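PDB 4K2P: T-lymphoma invasion and metastasis-inducing protein 1 from Homo sapiens, which probably activates Rac-type GTPases as an exchange factor, its PH-CC-Ex region binding phosphoinositides and partner proteins such as Par-3. Local coordinates for residues A[107-110]-A[111-115]; A[172-175]-A[176-180]. The protein carries 5 engineered substitutions. All coordinates share one frame; numbering follows the deposited sequence.

Contact 1: A[107-110]-A[111-115]; sequences TELE and NWITA
Glu108 and Trp112 face each other one turn apart near the start of helix 106-128, the C-terminal helix of the PH-domain fold, which closes one end of the curled antiparallel sheet. Polar contacts dominate on this side. The bend of the Glu108 chain at chi2 (65°) carries its carboxylate toward the indole, with the two planes nearly perpendicular. A single water links them, donating to Glu108 OE2 at 2.6 Å and accepting from Trp112 NE1 at 3.1 Å. The same carboxylate oxygen forms a salt bridge with Lys10, whose ammonium also makes a cation-pi contact with Trp112. OE2 is thus held by both the water and Lys10, which limits the rotation of the carboxylate. Asn111 crosses Glu108 on its other flank, its ND2 3.6 Å from Glu108 OE1.

Apolar packing is carried by Leu109 and Ile113, which run side by side in the same direction; Leu109 CD2 meets Ile113 CD1 at 3.5 Å. Beyond them Leu109 touches Ala78 and Ile113 touches Val76, while Trp112 lies against Leu14, Val41 and Phe89, burying this face of the helix on the sheet.

The backbone bonds follow the regular i to i+4 pattern, with one addition. Glu110 O accepts twice from Thr114, from N and from the hydroxyl OG1, each at 3.0 Å, and the two donors approach from opposite faces of the carbonyl plane.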
ATOM      1  N   THR A 107       8.096   2.697 -19.338  1.00 29.61           N
ATOM      2  CA  THR A 107       7.050   1.838 -19.877  1.00 31.97           C
ATOM      3  C   THR A 107       6.977   0.538 -19.081  1.00 27.96           C
ATOM      4  O   THR A 107       5.899   0.104 -18.686  1.00 26.52           O
ATOM      5  CB  THR A 107       7.289   1.534 -21.369  1.00 39.79           C
ATOM      6  OG1 THR A 107       7.057   2.719 -22.136  1.00 43.91           O
ATOM      7  CG2 THR A 107       6.356   0.432 -21.869  1.00 43.19           C
ATOM      8  N   GLU A 108       8.131  -0.059 -18.810  1.00 27.06           N
ATOM      9  CA  GLU A 108       8.169  -1.318 -18.085  1.00 26.35           C
ATOM     10  C   GLU A 108       7.749  -1.134 -16.639  1.00 25.00           C
ATOM     11  O   GLU A 108       7.106  -2.006 -16.053  1.00 21.98           O
ATOM     12  CB  GLU A 108       9.564  -1.927 -18.155  1.00 30.38           C
ATOM     13  CG  GLU A 108       9.623  -3.368 -17.716  1.00 34.33           C
ATOM     14  CD  GLU A 108       8.838  -4.311 -18.628  1.00 39.70           C
ATOM     15  OE1 GLU A 108       8.309  -3.877 -19.678  1.00 42.95           O
ATOM     16  OE2 GLU A 108       8.768  -5.505 -18.293  1.00 39.95           O
ATOM     17  N   LEU A 109       8.097   0.011 -16.066  1.00 23.82           N
ATOM     18  CA  LEU A 109       7.688   0.324 -14.708  1.00 22.40           C
ATOM     19  C   LEU A 109       6.169   0.353 -14.635  1.00 19.86           C
ATOM     20  O   LEU A 109       5.575  -0.244 -13.747  1.00 19.98           O
ATOM     21  CB  LEU A 109       8.280   1.663 -14.260  1.00 22.78           C
ATOM     22  CG  LEU A 109       7.899   2.174 -12.865  1.00 23.02           C
ATOM     23  CD1 LEU A 109       9.023   3.032 -12.323  1.00 23.95           C
ATOM     24  CD2 LEU A 109       6.612   2.975 -12.896  1.00 24.55           C
ATOM     25  N   GLU A 110       5.548   1.035 -15.586  1.00 22.75           N
ATOM     26  CA  GLU A 110       4.099   1.151 -15.619  1.00 27.47           C
ATOM     27  C   GLU A 110       3.460  -0.215 -15.825  1.00 28.31           C
ATOM     28  O   GLU A 110       2.386  -0.481 -15.311  1.00 31.24           O
ATOM     29  CB  GLU A 110       3.651   2.101 -16.732  1.00 32.28           C
ATOM     30  CG  GLU A 110       3.834   3.578 -16.419  1.00 37.20           C
ATOM     31  CD  GLU A 110       3.736   4.456 -17.663  1.00 45.51           C
ATOM     32  OE1 GLU A 110       3.509   3.914 -18.766  1.00 51.74           O
ATOM     33  OE2 GLU A 110       3.875   5.692 -17.534  1.00 46.28           O
ATOM     34  N   ASN A 111       4.121  -1.083 -16.579  1.00 27.34           N
ATOM     35  CA  ASN A 111       3.589  -2.419 -16.815  1.00 25.66           C
ATOM     36  C   ASN A 111       3.599  -3.268 -15.548  1.00 24.17           C
ATOM     37  O   ASN A 111       2.691  -4.062 -15.325  1.00 26.46           O
ATOM     38  CB  ASN A 111       4.369  -3.118 -17.926  1.00 28.43           C
ATOM     39  CG  ASN A 111       3.995  -2.608 -19.300  1.00 34.28           C
ATOM     40  OD1 ASN A 111       2.912  -2.052 -19.496  1.00 37.87           O
ATOM     41  ND2 ASN A 111       4.890  -2.797 -20.266  1.00 36.99           N
ATOM     42  N   TRP A 112       4.629  -3.103 -14.724  1.00 21.84           N
ATOM     43  CA  TRP A 112       4.714  -3.825 -13.461  1.00 19.21           C
ATOM     44  C   TRP A 112       3.632  -3.321 -12.507  1.00 22.84           C
ATOM     45  O   TRP A 112       2.983  -4.112 -11.823  1.00 23.84           O
ATOM     46  CB  TRP A 112       6.106  -3.671 -12.837  1.00 19.88           C
ATOM     47  CG  TRP A 112       7.074  -4.735 -13.259  1.00 21.43           C
ATOM     48  CD1 TRP A 112       8.146  -4.600 -14.112  1.00 23.58           C
ATOM     49  CD2 TRP A 112       7.054  -6.109 -12.858  1.00 22.41           C
ATOM     50  NE1 TRP A 112       8.786  -5.816 -14.261  1.00 24.65           N
ATOM     51  CE2 TRP A 112       8.137  -6.753 -13.498  1.00 23.87           C
ATOM     52  CE3 TRP A 112       6.226  -6.859 -12.018  1.00 22.66           C
ATOM     53  CZ2 TRP A 112       8.410  -8.105 -13.318  1.00 25.38           C
ATOM     54  CZ3 TRP A 112       6.500  -8.206 -11.852  1.00 25.49           C
ATOM     55  CH2 TRP A 112       7.583  -8.812 -12.492  1.00 25.90           C
ATOM     56  N   ILE A 113       3.422  -2.008 -12.473  1.00 22.15           N
ATOM     57  CA  ILE A 113       2.410  -1.439 -11.595  1.00 23.68           C
ATOM     58  C   ILE A 113       1.039  -1.956 -12.017  1.00 23.60           C
ATOM     59  O   ILE A 113       0.227  -2.343 -11.183  1.00 23.01           O
ATOM     60  CB  ILE A 113       2.437   0.106 -11.611  1.00 25.20           C
ATOM     61  CG1 ILE A 113       3.697   0.600 -10.895  1.00 24.87           C
ATOM     62  CG2 ILE A 113       1.196   0.674 -10.917  1.00 27.94           C
ATOM     63  CD1 ILE A 113       3.863   2.094 -10.860  1.00 26.63           C
ATOM     64  N   THR A 114       0.812  -2.004 -13.322  1.00 26.21           N
ATOM     65  CA  THR A 114      -0.459  -2.442 -13.869  1.00 26.80           C
ATOM     66  C   THR A 114      -0.707  -3.905 -13.541  1.00 26.53           C
ATOM     67  O   THR A 114      -1.803  -4.265 -13.131  1.00 28.41           O
ATOM     68  CB  THR A 114      -0.504  -2.226 -15.382  1.00 27.83           C
ATOM     69  OG1 THR A 114      -0.562  -0.823 -15.645  1.00 27.93           O
ATOM     70  CG2 THR A 114      -1.725  -2.884 -16.013  1.00 30.14           C
ATOM     71  N   ALA A 115       0.318  -4.738 -13.680  1.00 25.03           N
ATOM     72  CA  ALA A 115       0.165  -6.176 -13.477  1.00 24.93           C
ATOM     73  C   ALA A 115      -0.105  -6.500 -12.009  1.00 25.20           C
ATOM     74  O   ALA A 115      -0.949  -7.340 -11.698  1.00 25.04           O
ATOM     75  CB  ALA A 115       1.397  -6.917 -13.959  1.00 26.70           C
TER
HETATM   76  O   HOH W   1      10.419  -6.756 -16.693  1.00 40.38           O

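Contact 2: A[172-175]-A[176-180]; sequences ATIL and DQIFV. Engineered in segment 172-175: Ala172 (natural residue Lys).
Leu175 swings CG away from its own backbone N (chi1 -171°), whereas Phe179 sets CG opposite its carbonyl carbon (chi1 -65°) and leans back along the helix. These two choices bring the leucine branch and the phenyl ring together one turn apart, at the surface, with Phe179 exposed and Leu175 partly so. Leu175 CG lies 3.9 Å from Phe179 CE2, and Leu175 CD1 lies 3.9 Å from Phe179 CZ, so both the branch point and one methyl meet the far part of the ring. The near part is occupied differently: Leu175 O sits over one ring face, displaced toward the rim, while also accepting the Phe179 N-H at 3.1 Å.

A second apolar pair, Ile174 and Ile178, lies on another side of the helix. Ile174 CG2 touches Ile178 CD1 at 3.9 Å, and CG1 of Ile178 presses to 3.3 Å from Ile174 O. Leu162, in the loop after helix 133-161, touches Ile174, Leu175 and Ile178, and Ile178 also rests on Lys155 and Glu159 of that helix.

Ala172, an engineered residue that is lysine in nature, and Asp176 lie on an exposed side, where the bonds are polar. Ala172 O accepts the N-H of Asp176 in a nearly straight bond (174°). A water donates both to Ala172 O and to Asp176 OD1, each at 2.8 Å, tying the carboxylate to the backbone of the preceding turn. Next to it, Thr173 and Gln177 run alongside each other, and Thr173 OG1 turns back to bond Lys169 O.

The i to i+4 packing is that of any regular alpha helix; the Ile174 and Ile178 side, seated on the connecting loop and on Lys155 and Glu159, marks the antiparallel helical hairpin that helices 133-161 and 168-203 form in the CC-Ex domain.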
ATOM      1  N   ALA A 172     -13.200  13.551  28.325  1.00 37.73           N
ATOM      2  CA  ALA A 172     -12.100  12.659  28.014  1.00 40.04           C
ATOM      3  C   ALA A 172     -12.568  11.602  27.023  1.00 35.33           C
ATOM      4  O   ALA A 172     -11.837  11.240  26.112  1.00 34.72           O
ATOM      5  CB  ALA A 172     -11.570  12.010  29.273  1.00 44.37           C
ATOM      6  N   THR A 173     -13.803  11.137  27.190  1.00 36.85           N
ATOM      7  CA  THR A 173     -14.369  10.126  26.301  1.00 35.82           C
ATOM      8  C   THR A 173     -14.470  10.667  24.889  1.00 33.65           C
ATOM      9  O   THR A 173     -14.163   9.967  23.919  1.00 31.44           O
ATOM     10  CB  THR A 173     -15.776   9.670  26.752  1.00 38.13           C
ATOM     11  OG1 THR A 173     -15.701   9.042  28.037  1.00 39.57           O
ATOM     12  CG2 THR A 173     -16.372   8.683  25.749  1.00 37.60           C
ATOM     13  N   ILE A 174     -14.913  11.914  24.770  1.00 33.34           N
ATOM     14  CA  ILE A 174     -15.090  12.512  23.461  1.00 31.24           C
ATOM     15  C   ILE A 174     -13.733  12.710  22.804  1.00 30.65           C
ATOM     16  O   ILE A 174     -13.614  12.588  21.593  1.00 27.37           O
ATOM     17  CB  ILE A 174     -15.845  13.839  23.528  1.00 35.23           C
ATOM     18  CG1 ILE A 174     -17.277  13.589  23.995  1.00 36.19           C
ATOM     19  CG2 ILE A 174     -15.856  14.523  22.156  1.00 36.08           C
ATOM     20  CD1 ILE A 174     -18.041  14.842  24.325  1.00 38.60           C
ATOM     21  N   LEU A 175     -12.707  13.012  23.591  1.00 32.28           N
ATOM     22  CA  LEU A 175     -11.390  13.220  23.008  1.00 34.31           C
ATOM     23  C   LEU A 175     -10.869  11.883  22.471  1.00 33.57           C
ATOM     24  O   LEU A 175     -10.353  11.823  21.358  1.00 32.59           O
ATOM     25  CB  LEU A 175     -10.407  13.821  24.019  1.00 38.22           C
ATOM     26  CG  LEU A 175      -9.074  14.265  23.394  1.00 40.94           C
ATOM     27  CD1 LEU A 175      -9.272  15.433  22.428  1.00 41.62           C
ATOM     28  CD2 LEU A 175      -8.040  14.632  24.450  1.00 44.93           C
ATOM     29  N   ASP A 176     -11.013  10.819  23.257  1.00 35.23           N
ATOM     30  CA  ASP A 176     -10.694   9.464  22.789  1.00 35.63           C
ATOM     31  C   ASP A 176     -11.377   9.164  21.464  1.00 31.25           C
ATOM     32  O   ASP A 176     -10.760   8.611  20.552  1.00 31.57           O
ATOM     33  CB  ASP A 176     -11.123   8.404  23.807  1.00 40.07           C
ATOM     34  CG  ASP A 176     -10.208   8.332  25.015  1.00 47.72           C
ATOM     35  OD1 ASP A 176      -9.056   8.806  24.939  1.00 52.27           O
ATOM     36  OD2 ASP A 176     -10.659   7.804  26.056  1.00 49.76           O
ATOM     37  N   GLN A 177     -12.652   9.523  21.359  1.00 28.00           N
ATOM     38  CA  GLN A 177     -13.415   9.223  20.159  1.00 26.09           C
ATOM     39  C   GLN A 177     -12.916  10.003  18.962  1.00 27.86           C
ATOM     40  O   GLN A 177     -12.877   9.470  17.860  1.00 27.05           O
ATOM     41  CB  GLN A 177     -14.892   9.507  20.362  1.00 26.08           C
ATOM     42  CG  GLN A 177     -15.610   8.432  21.129  1.00 30.34           C
ATOM     43  CD  GLN A 177     -17.040   8.804  21.402  1.00 34.96           C
ATOM     44  OE1 GLN A 177     -17.313   9.885  21.905  1.00 40.50           O
ATOM     45  NE2 GLN A 177     -17.964   7.930  21.041  1.00 34.72           N
ATOM     46  N   ILE A 178     -12.519  11.251  19.179  1.00 30.15           N
ATOM     47  CA  ILE A 178     -11.996  12.077  18.099  1.00 29.33           C
ATOM     48  C   ILE A 178     -10.743  11.407  17.530  1.00 29.36           C
ATOM     49  O   ILE A 178     -10.565  11.319  16.308  1.00 27.12           O
ATOM     50  CB  ILE A 178     -11.705  13.509  18.597  1.00 29.37           C
ATOM     51  CG1 ILE A 178     -13.029  14.235  18.841  1.00 28.14           C
ATOM     52  CG2 ILE A 178     -10.864  14.303  17.592  1.00 28.84           C
ATOM     53  CD1 ILE A 178     -12.914  15.464  19.706  1.00 29.17           C
ATOM     54  N   PHE A 179      -9.902  10.878  18.410  1.00 29.27           N
ATOM     55  CA  PHE A 179      -8.682  10.225  17.957  1.00 29.01           C
ATOM     56  C   PHE A 179      -8.983   8.883  17.293  1.00 28.02           C
ATOM     57  O   PHE A 179      -8.249   8.476  16.387  1.00 28.42           O
ATOM     58  CB  PHE A 179      -7.700  10.052  19.119  1.00 29.39           C
ATOM     59  CG  PHE A 179      -7.178  11.361  19.682  1.00 29.20           C
ATOM     60  CD1 PHE A 179      -7.233  12.538  18.940  1.00 29.13           C
ATOM     61  CD2 PHE A 179      -6.619  11.404  20.943  1.00 29.33           C
ATOM     62  CE1 PHE A 179      -6.753  13.730  19.454  1.00 30.79           C
ATOM     63  CE2 PHE A 179      -6.133  12.595  21.467  1.00 31.76           C
ATOM     64  CZ  PHE A 179      -6.196  13.761  20.717  1.00 32.25           C
ATOM     65  N   VAL A 180     -10.050   8.202  17.718  1.00 27.55           N
ATOM     66  CA  VAL A 180     -10.483   6.969  17.044  1.00 25.46           C
ATOM     67  C   VAL A 180     -10.931   7.296  15.626  1.00 23.75           C
ATOM     68  O   VAL A 180     -10.564   6.606  14.679  1.00 22.92           O
ATOM     69  CB  VAL A 180     -11.635   6.241  17.797  1.00 28.99           C
ATOM     70  CG1 VAL A 180     -12.267   5.143  16.937  1.00 29.19           C
ATOM     71  CG2 VAL A 180     -11.126   5.631  19.089  1.00 31.18           C
TER
HETATM   72  O   HOH W   2      -9.048  11.136  26.562  1.00 39.93           O

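How the contacts relate
Contacts 1 and 2 are each a single stretch of helix, but they belong to different parts of the chain: residues 107-115 to the PH domain and residues 172-180 to the CC-Ex domain. Their centres are 42 Å apart, on opposite sides of the centre of the chain, and the nearest atoms are about 29 Å from each other, so the two do not touch. In sequence, helix 133-161 lies between them. Contact 1 sits closer to the middle of the molecule, with its centre about 16 Å from the chain centre against 27 Å for contact 2. A bound calcium ion is about 10 Å from the Phe179 side chain of contact 2.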